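Local coordinates for alkaline phosphatase (Thermus thermophilus, PDB 7KWD), which probably hydrolyses phosphate monoesters at alkaline pH as a homodimeric alkaline phosphatase with zinc and magnesium ions in its active site, at residues G193-L196 with Y197-F200; V385-A388 with I389-V393; W395-G398 with V399-G402. All coordinates share one frame; numbering follows the deposited sequence.

Interaction 1 (G193-L196 with Y197-F200); sequences GKDL and YAAF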
ATOM      1  N   GLY A 193      17.834  -8.673 -39.427  1.00 28.82           N
ATOM      2  CA  GLY A 193      18.320  -7.598 -40.281  1.00 30.10           C
ATOM      3  C   GLY A 193      17.283  -6.823 -41.078  1.00 33.19           C
ATOM      4  O   GLY A 193      17.628  -5.999 -41.921  1.00 30.67           O
ATOM      5  N   LYS A 194      16.005  -7.062 -40.825  1.00 25.60           N
ATOM      6  CA  LYS A 194      14.946  -6.389 -41.580  1.00 26.46           C
ATOM      7  C   LYS A 194      14.815  -4.919 -41.183  1.00 28.78           C
ATOM      8  O   LYS A 194      14.861  -4.583 -40.001  1.00 24.17           O
ATOM      9  CB  LYS A 194      13.637  -7.134 -41.319  1.00 35.20           C
ATOM     10  CG  LYS A 194      12.486  -6.836 -42.243  1.00 43.19           C
ATOM     11  CD  LYS A 194      11.185  -7.481 -41.685  1.00 56.97           C
ATOM     12  CE  LYS A 194      11.110  -9.004 -41.948  1.00 71.53           C
ATOM     13  NZ  LYS A 194       9.705  -9.473 -42.186  1.00 71.25           N
ATOM     14  N   ASP A 195      14.601  -4.029 -42.177  1.00 24.71           N
ATOM     15  CA  ASP A 195      14.371  -2.594 -41.893  1.00 34.73           C
ATOM     16  C   ASP A 195      12.868  -2.373 -41.681  1.00 27.68           C
ATOM     17  O   ASP A 195      12.123  -2.027 -42.602  1.00 27.93           O
ATOM     18  CB  ASP A 195      14.922  -1.716 -43.016  1.00 30.12           C
ATOM     19  CG  ASP A 195      14.806  -0.208 -42.729  1.00 35.70           C
ATOM     20  OD1 ASP A 195      14.064   0.168 -41.798  1.00 31.66           O
ATOM     21  OD2 ASP A 195      15.476   0.609 -43.434  1.00 30.55           O
ATOM     22  N   LEU A 196      12.403  -2.574 -40.440  1.00 28.65           N
ATOM     23  CA  LEU A 196      10.980  -2.388 -40.173  1.00 33.47           C
ATOM     24  C   LEU A 196      10.564  -0.930 -40.309  1.00 27.55           C
ATOM     25  O   LEU A 196       9.408  -0.642 -40.636  1.00 30.59           O
ATOM     26  CB  LEU A 196      10.630  -2.867 -38.773  1.00 29.32           C
ATOM     27  CG  LEU A 196       9.812  -4.120 -38.597  1.00 32.36           C
ATOM     28  CD1 LEU A 196       9.212  -4.014 -37.157  1.00 30.61           C
ATOM     29  CD2 LEU A 196       8.748  -4.341 -39.590  1.00 34.80           C
ATOM     30  N   TYR A 197      11.480   0.005 -40.060  1.00 26.05           N
ATOM     31  CA  TYR A 197      11.141   1.408 -40.271  1.00 26.13           C
ATOM     32  C   TYR A 197      10.674   1.628 -41.691  1.00 29.63           C
ATOM     33  O   TYR A 197       9.636   2.261 -41.934  1.00 29.25           O
ATOM     34  CB  TYR A 197      12.336   2.299 -39.964  1.00 26.10           C
ATOM     35  CG  TYR A 197      12.595   2.414 -38.469  1.00 28.64           C
ATOM     36  CD1 TYR A 197      11.667   2.997 -37.619  1.00 28.67           C
ATOM     37  CD2 TYR A 197      13.752   1.923 -37.920  1.00 26.27           C
ATOM     38  CE1 TYR A 197      11.894   3.083 -36.277  1.00 24.93           C
ATOM     39  CE2 TYR A 197      14.001   2.032 -36.582  1.00 25.13           C
ATOM     40  CZ  TYR A 197      13.065   2.602 -35.764  1.00 28.66           C
ATOM     41  OH  TYR A 197      13.321   2.703 -34.422  1.00 24.32           O
ATOM     42  N   ALA A 198      11.431   1.088 -42.646  1.00 31.78           N
ATOM     43  CA  ALA A 198      11.062   1.229 -44.048  1.00 33.85           C
ATOM     44  C   ALA A 198       9.685   0.644 -44.297  1.00 27.84           C
ATOM     45  O   ALA A 198       8.897   1.209 -45.059  1.00 24.24           O
ATOM     46  CB  ALA A 198      12.102   0.551 -44.949  1.00 30.28           C
ATOM     47  N   ALA A 199       9.377  -0.491 -43.654  1.00 27.13           N
ATOM     48  CA  ALA A 199       8.086  -1.133 -43.885  1.00 31.03           C
ATOM     49  C   ALA A 199       6.942  -0.296 -43.317  1.00 30.74           C
ATOM     50  O   ALA A 199       5.868  -0.206 -43.920  1.00 27.28           O
ATOM     51  CB  ALA A 199       8.091  -2.535 -43.281  1.00 28.66           C
ATOM     52  N   PHE A 200       7.154   0.338 -42.161  1.00 26.70           N
ATOM     53  CA  PHE A 200       6.149   1.267 -41.657  1.00 28.38           C
ATOM     54  C   PHE A 200       6.000   2.458 -42.592  1.00 27.95           C
ATOM     55  O   PHE A 200       4.886   2.894 -42.897  1.00 25.68           O
ATOM     56  CB  PHE A 200       6.526   1.738 -40.255  1.00 23.22           C
ATOM     57  CG  PHE A 200       6.040   0.830 -39.117  1.00 30.16           C
ATOM     58  CD1 PHE A 200       6.762  -0.289 -38.743  1.00 22.03           C
ATOM     59  CD2 PHE A 200       4.893   1.149 -38.392  1.00 30.24           C
ATOM     60  CE1 PHE A 200       6.351  -1.097 -37.685  1.00 22.90           C
ATOM     61  CE2 PHE A 200       4.470   0.352 -37.353  1.00 30.85           C
ATOM     62  CZ  PHE A 200       5.208  -0.777 -36.989  1.00 28.97           C
TER
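Asp195 OD1 accepts a hydrogen bond from Ala198 N at 2.9 Å, the capping bond that starts helix 196-202. Asp195 is the N-cap. The bond is nearly straight, 162° at the hydrogen, yet it reaches the oxygen from above the carboxylate, 64° out of its plane. With CG anti to the backbone N (chi1 -176°), the short acid side chain folds forward over the first turn, and Asp195 OD1 also comes within 3.3 Å of Tyr197 CB. Aspartate suits this place because one methylene puts the carboxylate level with amides that have no earlier turn of helix to bond to. Its negative charge should also be favoured by the positive end of the helix dipole. The methyl of Ala198 is small enough to lie beside the cap, its CB 3.6 Å from Asp195 CG.

The backbone joins in behind the cap. Ala199 N makes a weak bond to Asp195 O, while Phe200 N reaches Leu196 O in a regular helical bond of 2.9 Å. Leu196 O also lies at the edge of the Phe200 ring, in its plane, 3.3 Å from Phe200 CD1. Leu196 divides its branches between two residues: CD2 is 4.2 Å from Ala199 CB, and CD1 is 4.1 Å from Phe200 CE1. This gives the first turn an apolar side, since Leu196 and Phe200 are large apolar side chains, four residues apart, that bury against Leu170.

That side is laid on helix 162-172, where Leu196, Ala199 and Phe200 all touch Leu170. Tyr197 and Phe200 meet Leu223 of strand 222-225, and the Tyr197 hydroxyl is hydrogen-bonded to Asp182. The helix start thus packs against both a neighbouring helix and a strand.

Interaction 2 (V385-A388 with I389-V393); sequences VVRA and IREKV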
ATOM      1  N   VAL A 385      29.165  -2.213  -3.435  1.00 34.79           N
ATOM      2  CA  VAL A 385      28.713  -1.910  -4.786  1.00 42.72           C
ATOM      3  C   VAL A 385      29.691  -2.474  -5.810  1.00 45.68           C
ATOM      4  O   VAL A 385      29.284  -3.006  -6.850  1.00 38.25           O
ATOM      5  CB  VAL A 385      28.536  -0.390  -4.959  1.00 42.19           C
ATOM      6  CG1 VAL A 385      28.172  -0.068  -6.381  1.00 40.07           C
ATOM      7  CG2 VAL A 385      27.466   0.175  -4.015  1.00 43.68           C
ATOM      8  N   VAL A 386      30.998  -2.324  -5.560  1.00 50.72           N
ATOM      9  CA  VAL A 386      31.982  -2.860  -6.498  1.00 44.26           C
ATOM     10  C   VAL A 386      31.810  -4.367  -6.619  1.00 41.74           C
ATOM     11  O   VAL A 386      31.765  -4.925  -7.728  1.00 39.45           O
ATOM     12  CB  VAL A 386      33.411  -2.488  -6.063  1.00 51.35           C
ATOM     13  CG1 VAL A 386      34.444  -3.149  -6.995  1.00 50.69           C
ATOM     14  CG2 VAL A 386      33.582  -0.978  -6.056  1.00 42.24           C
ATOM     15  N   ARG A 387      31.661  -5.045  -5.479  1.00 39.49           N
ATOM     16  CA  ARG A 387      31.521  -6.493  -5.518  1.00 42.05           C
ATOM     17  C   ARG A 387      30.258  -6.898  -6.254  1.00 44.18           C
ATOM     18  O   ARG A 387      30.245  -7.873  -7.013  1.00 44.45           O
ATOM     19  CB  ARG A 387      31.511  -7.043  -4.100  1.00 46.76           C
ATOM     20  CG  ARG A 387      32.855  -6.883  -3.435  1.00 57.13           C
ATOM     21  CD  ARG A 387      32.893  -7.315  -1.976  1.00 60.39           C
ATOM     22  NE  ARG A 387      32.696  -8.753  -1.741  1.00 61.81           N
ATOM     23  CZ  ARG A 387      33.354  -9.759  -2.332  1.00 60.83           C
ATOM     24  NH1 ARG A 387      34.279  -9.536  -3.253  1.00 64.95           N
ATOM     25  NH2 ARG A 387      33.077 -11.018  -1.994  1.00 54.71           N
ATOM     26  N   ALA A 388      29.173  -6.174  -6.035  1.00 45.48           N
ATOM     27  CA  ALA A 388      27.933  -6.554  -6.690  1.00 39.02           C
ATOM     28  C   ALA A 388      28.060  -6.393  -8.196  1.00 33.65           C
ATOM     29  O   ALA A 388      27.636  -7.271  -8.953  1.00 40.26           O
ATOM     30  CB  ALA A 388      26.781  -5.724  -6.120  1.00 39.72           C
ATOM     31  N   ILE A 389      28.671  -5.297  -8.648  1.00 37.47           N
ATOM     32  CA  ILE A 389      28.831  -5.068 -10.080  1.00 40.66           C
ATOM     33  C   ILE A 389      29.830  -6.049 -10.682  1.00 45.66           C
ATOM     34  O   ILE A 389      29.623  -6.568 -11.784  1.00 43.32           O
ATOM     35  CB  ILE A 389      29.297  -3.624 -10.346  1.00 45.14           C
ATOM     36  CG1 ILE A 389      28.194  -2.605 -10.028  1.00 47.79           C
ATOM     37  CG2 ILE A 389      29.715  -3.464 -11.797  1.00 40.15           C
ATOM     38  CD1 ILE A 389      28.701  -1.158  -9.750  1.00 43.89           C
ATOM     39  N   ARG A 390      30.954  -6.269 -10.008  1.00 48.47           N
ATOM     40  CA  ARG A 390      32.069  -6.978 -10.624  1.00 48.56           C
ATOM     41  C   ARG A 390      32.043  -8.473 -10.358  1.00 49.86           C
ATOM     42  O   ARG A 390      32.399  -9.249 -11.249  1.00 60.56           O
ATOM     43  CB  ARG A 390      33.385  -6.375 -10.142  1.00 47.07           C
ATOM     44  CG  ARG A 390      33.685  -5.024 -10.807  1.00 49.58           C
ATOM     45  CD  ARG A 390      34.950  -4.369 -10.263  1.00 56.63           C
ATOM     46  NE  ARG A 390      36.030  -4.491 -11.231  1.00 63.36           N
ATOM     47  CZ  ARG A 390      37.100  -5.266 -11.071  1.00 78.24           C
ATOM     48  NH1 ARG A 390      37.262  -5.984  -9.965  1.00 70.88           N
ATOM     49  NH2 ARG A 390      38.012  -5.315 -12.023  1.00 68.80           N
ATOM     50  N   GLU A 391      31.587  -8.899  -9.182  1.00 43.19           N
ATOM     51  CA  GLU A 391      31.602 -10.307  -8.822  1.00 50.41           C
ATOM     52  C   GLU A 391      30.226 -10.910  -8.595  1.00 44.07           C
ATOM     53  O   GLU A 391      30.136 -12.045  -8.106  1.00 47.39           O
ATOM     54  CB  GLU A 391      32.405 -10.523  -7.542  1.00 46.71           C
ATOM     55  CG  GLU A 391      33.794  -9.976  -7.559  1.00 54.37           C
ATOM     56  CD  GLU A 391      34.419 -10.108  -6.194  1.00 56.13           C
ATOM     57  OE1 GLU A 391      34.346 -11.222  -5.614  1.00 52.35           O
ATOM     58  OE2 GLU A 391      34.939  -9.085  -5.695  1.00 48.77           O
ATOM     59  N   LYS A 392      29.157 -10.178  -8.874  1.00 48.34           N
ATOM     60  CA  LYS A 392      27.804 -10.662  -8.591  1.00 40.92           C
ATOM     61  C   LYS A 392      27.681 -11.166  -7.156  1.00 39.23           C
ATOM     62  O   LYS A 392      27.025 -12.173  -6.865  1.00 38.55           O
ATOM     63  CB  LYS A 392      27.405 -11.726  -9.605  1.00 44.47           C
ATOM     64  CG  LYS A 392      27.648 -11.222 -11.035  1.00 48.38           C
ATOM     65  CD  LYS A 392      26.681 -11.820 -12.051  1.00 54.54           C
ATOM     66  CE  LYS A 392      27.157 -11.559 -13.489  1.00 68.34           C
ATOM     67  NZ  LYS A 392      28.497 -10.880 -13.565  1.00 89.56           N
ATOM     68  N   VAL A 393      28.287 -10.429  -6.239  1.00 36.00           N
ATOM     69  CA  VAL A 393      28.113 -10.665  -4.816  1.00 38.23           C
ATOM     70  C   VAL A 393      27.217  -9.562  -4.275  1.00 44.66           C
ATOM     71  O   VAL A 393      27.581  -8.374  -4.317  1.00 38.67           O
ATOM     72  CB  VAL A 393      29.451 -10.705  -4.080  1.00 43.00           C
ATOM     73  CG1 VAL A 393      29.182 -10.803  -2.620  1.00 40.77           C
ATOM     74  CG2 VAL A 393      30.283 -11.886  -4.584  1.00 45.96           C
TER
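Arg387 and Glu391 form an i, i+4 salt bridge on the last turn of helix 379-391, with Arg387 NH1 2.6 Å from Glu391 OE2. Arg387 NH1 alone faces the carboxylate, with Glu391 OE1 at 2.9 Å as well, and the guanidinium and carboxylate planes are turned 72° apart, so the groups do not meet as a flat, two-pronged pair. A bend in the arginine at chi3 (66°) brings NH1 round to the acid. Over one face of the guanidinium lies Val393, a branched apolar residue suited to covering it, with Val393 CG2 3.9 Å from Arg387 NH2.

Val393 can return to Arg387 because Lys392 has positive phi and turns the chain out of the helix. Two residues earlier along the helix, Val385 CG1 and Ile389 CD1 lie side by side at 3.6 Å. Further out, Val385 touches Val365 of helix 362-373 and Met409 of helix 406-412, while the small Ala388 packs against Thr408 and Pro405.

The carbonyl of Arg387 holds both the helix and its exit: Arg387 O takes Glu391 N at 2.7 Å and, in a weak but nearly straight bond, Val393 N at 3.3 Å.

Interaction 3 (W395-G398 with V399-G402); sequences WPEG and VRQG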
ATOM      1  N   TRP A 395      24.411  -7.729  -1.492  1.00 38.71           N
ATOM      2  CA  TRP A 395      24.206  -7.497  -0.078  1.00 34.06           C
ATOM      3  C   TRP A 395      22.912  -6.739   0.172  1.00 33.08           C
ATOM      4  O   TRP A 395      22.620  -5.754  -0.510  1.00 31.71           O
ATOM      5  CB  TRP A 395      25.384  -6.690   0.515  1.00 39.23           C
ATOM      6  CG  TRP A 395      25.425  -6.783   1.982  1.00 41.34           C
ATOM      7  CD1 TRP A 395      25.968  -7.790   2.724  1.00 43.67           C
ATOM      8  CD2 TRP A 395      24.878  -5.846   2.913  1.00 39.88           C
ATOM      9  NE1 TRP A 395      25.793  -7.533   4.066  1.00 39.99           N
ATOM     10  CE2 TRP A 395      25.132  -6.341   4.205  1.00 44.66           C
ATOM     11  CE3 TRP A 395      24.203  -4.631   2.779  1.00 37.15           C
ATOM     12  CZ2 TRP A 395      24.738  -5.661   5.350  1.00 42.23           C
ATOM     13  CZ3 TRP A 395      23.823  -3.958   3.916  1.00 34.95           C
ATOM     14  CH2 TRP A 395      24.092  -4.468   5.179  1.00 39.95           C
ATOM     15  N   PRO A 396      22.129  -7.167   1.175  1.00 39.17           N
ATOM     16  CA  PRO A 396      22.374  -8.314   2.052  1.00 38.23           C
ATOM     17  C   PRO A 396      22.188  -9.659   1.369  1.00 37.67           C
ATOM     18  O   PRO A 396      22.704 -10.672   1.838  1.00 38.66           O
ATOM     19  CB  PRO A 396      21.331  -8.137   3.165  1.00 41.48           C
ATOM     20  CG  PRO A 396      20.297  -7.283   2.567  1.00 35.75           C
ATOM     21  CD  PRO A 396      21.016  -6.339   1.676  1.00 38.59           C
ATOM     22  N   GLU A 397      21.435  -9.678   0.282  1.00 33.07           N
ATOM     23  CA  GLU A 397      21.177 -10.924  -0.433  1.00 34.88           C
ATOM     24  C   GLU A 397      20.483 -10.561  -1.740  1.00 33.48           C
ATOM     25  O   GLU A 397      20.354  -9.388  -2.099  1.00 29.22           O
ATOM     26  CB  GLU A 397      20.370 -11.901   0.413  1.00 32.64           C
ATOM     27  CG  GLU A 397      19.055 -11.381   0.983  1.00 34.78           C
ATOM     28  CD  GLU A 397      17.964 -11.403  -0.050  1.00 35.90           C
ATOM     29  OE1 GLU A 397      17.629 -12.510  -0.568  1.00 35.56           O
ATOM     30  OE2 GLU A 397      17.479 -10.324  -0.377  1.00 31.46           O
ATOM     31  N   GLY A 398      20.087 -11.590  -2.477  1.00 30.89           N
ATOM     32  CA  GLY A 398      19.655 -11.354  -3.840  1.00 29.94           C
ATOM     33  C   GLY A 398      18.422 -12.129  -4.248  1.00 29.82           C
ATOM     34  O   GLY A 398      18.154 -12.272  -5.443  1.00 31.48           O
ATOM     35  N   VAL A 399      17.654 -12.622  -3.279  1.00 32.73           N
ATOM     36  CA  VAL A 399      16.397 -13.317  -3.554  1.00 33.21           C
ATOM     37  C   VAL A 399      15.194 -12.467  -3.154  1.00 37.56           C
ATOM     38  O   VAL A 399      14.333 -12.159  -3.980  1.00 29.44           O
ATOM     39  CB  VAL A 399      16.364 -14.694  -2.855  1.00 29.55           C
ATOM     40  CG1 VAL A 399      15.026 -15.405  -3.088  1.00 32.42           C
ATOM     41  CG2 VAL A 399      17.530 -15.527  -3.379  1.00 37.28           C
ATOM     42  N   ARG A 400      15.086 -12.127  -1.879  1.00 35.09           N
ATOM     43  CA  ARG A 400      14.136 -11.098  -1.492  1.00 30.44           C
ATOM     44  C   ARG A 400      14.431  -9.822  -2.248  1.00 31.54           C
ATOM     45  O   ARG A 400      13.528  -9.198  -2.832  1.00 27.39           O
ATOM     46  CB  ARG A 400      14.202 -10.878   0.010  1.00 33.28           C
ATOM     47  CG  ARG A 400      13.524  -9.612   0.491  1.00 32.73           C
ATOM     48  CD  ARG A 400      13.193  -9.750   1.961  1.00 32.38           C
ATOM     49  NE  ARG A 400      13.132  -8.438   2.584  1.00 28.87           N
ATOM     50  CZ  ARG A 400      12.946  -8.247   3.882  1.00 27.94           C
ATOM     51  NH1 ARG A 400      12.819  -9.300   4.672  1.00 31.24           N
ATOM     52  NH2 ARG A 400      12.903  -7.010   4.372  1.00 29.67           N
ATOM     53  N   GLN A 401      15.712  -9.454  -2.314  1.00 29.40           N
ATOM     54  CA  GLN A 401      16.165  -8.297  -3.085  1.00 27.64           C
ATOM     55  C   GLN A 401      16.664  -8.790  -4.446  1.00 32.88           C
ATOM     56  O   GLN A 401      17.863  -8.849  -4.721  1.00 33.80           O
ATOM     57  CB  GLN A 401      17.227  -7.545  -2.302  1.00 29.67           C
ATOM     58  CG  GLN A 401      16.781  -7.038  -0.911  1.00 32.53           C
ATOM     59  CD  GLN A 401      16.000  -5.715  -0.938  1.00 30.00           C
ATOM     60  OE1 GLN A 401      15.702  -5.151   0.118  1.00 28.64           O
ATOM     61  NE2 GLN A 401      15.658  -5.234  -2.138  1.00 24.42           N
ATOM     62  N   GLY A 402      15.728  -9.086  -5.334  1.00 29.73           N
ATOM     63  CA  GLY A 402      15.996  -9.861  -6.529  1.00 25.87           C
ATOM     64  C   GLY A 402      16.482  -9.098  -7.743  1.00 31.35           C
ATOM     65  O   GLY A 402      16.636  -9.683  -8.818  1.00 29.56           O
TER
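Glu397 turns its side chain back over the backbone of 399-401, whose three amides it gathers with one carboxylate. At CB the chain takes the crowded position, CG lying between the backbone N and the carbonyl carbon (chi1 54°), and a second bend at chi2 (80°) curls the acid inward. Glu397 CD consequently stands 3.5 Å from both Val399 N and Arg400 N. OE1 is gripped twice: Val399 N donates to Glu397 OE1 at 2.7 Å from above the carboxylate plane, and Arg400 N donates to the same oxygen at 2.9 Å from the syn side. Glu397 OE2 accepts Gln401 N at 2.8 Å through its syn lone pair, and has Arg400 CB alongside at 3.3 Å. Three successive N-H groups thus converge on one acid, which fixes its rotation and probably favours its ionised form. Glutamate has the reach for this once folded.

Glycines flank the three bound amides. Gly398 CA makes a CA-H...O contact with Gln401 O at 3.2 Å, and Gly402 CA makes one with Gly398 O.

Arg400 is extended and leads away from the turn, in a cation-pi contact with Trp411 of the second subunit, so the turn belongs to the dimer interface. Gly402 is near the zinc ligand His279, though not in contact with it. Within its own chain the loop spans from helix 379-391 to helix 406-412: Trp395 and Pro396, joined by a cis peptide, pack on Trp411 of the latter helix, to which Gln401 OE1 is also hydrogen-bonded.

Overall arrangement
Following the chain, interaction 1 comes first, closing one turn at the start of helix 196-202, after the loop from strand 176-178; it packs against helix 162-172 and strand 222-225. Nearly two hundred residues later, interaction 2 closes a turn at the far end of helix 379-391, its centre 39 Å from that of interaction 1. Interaction 3 follows, a turn within the loop leading to helix 406-412, its centre 13 Å from that of interaction 2. Each pairs adjoining segments, so none encloses a longer loop, and the three, in series, neither nest nor cross. Interactions 2 and 3 both border helix 406-412, linking it with helix 379-391, and interaction 3 alone reaches the second subunit.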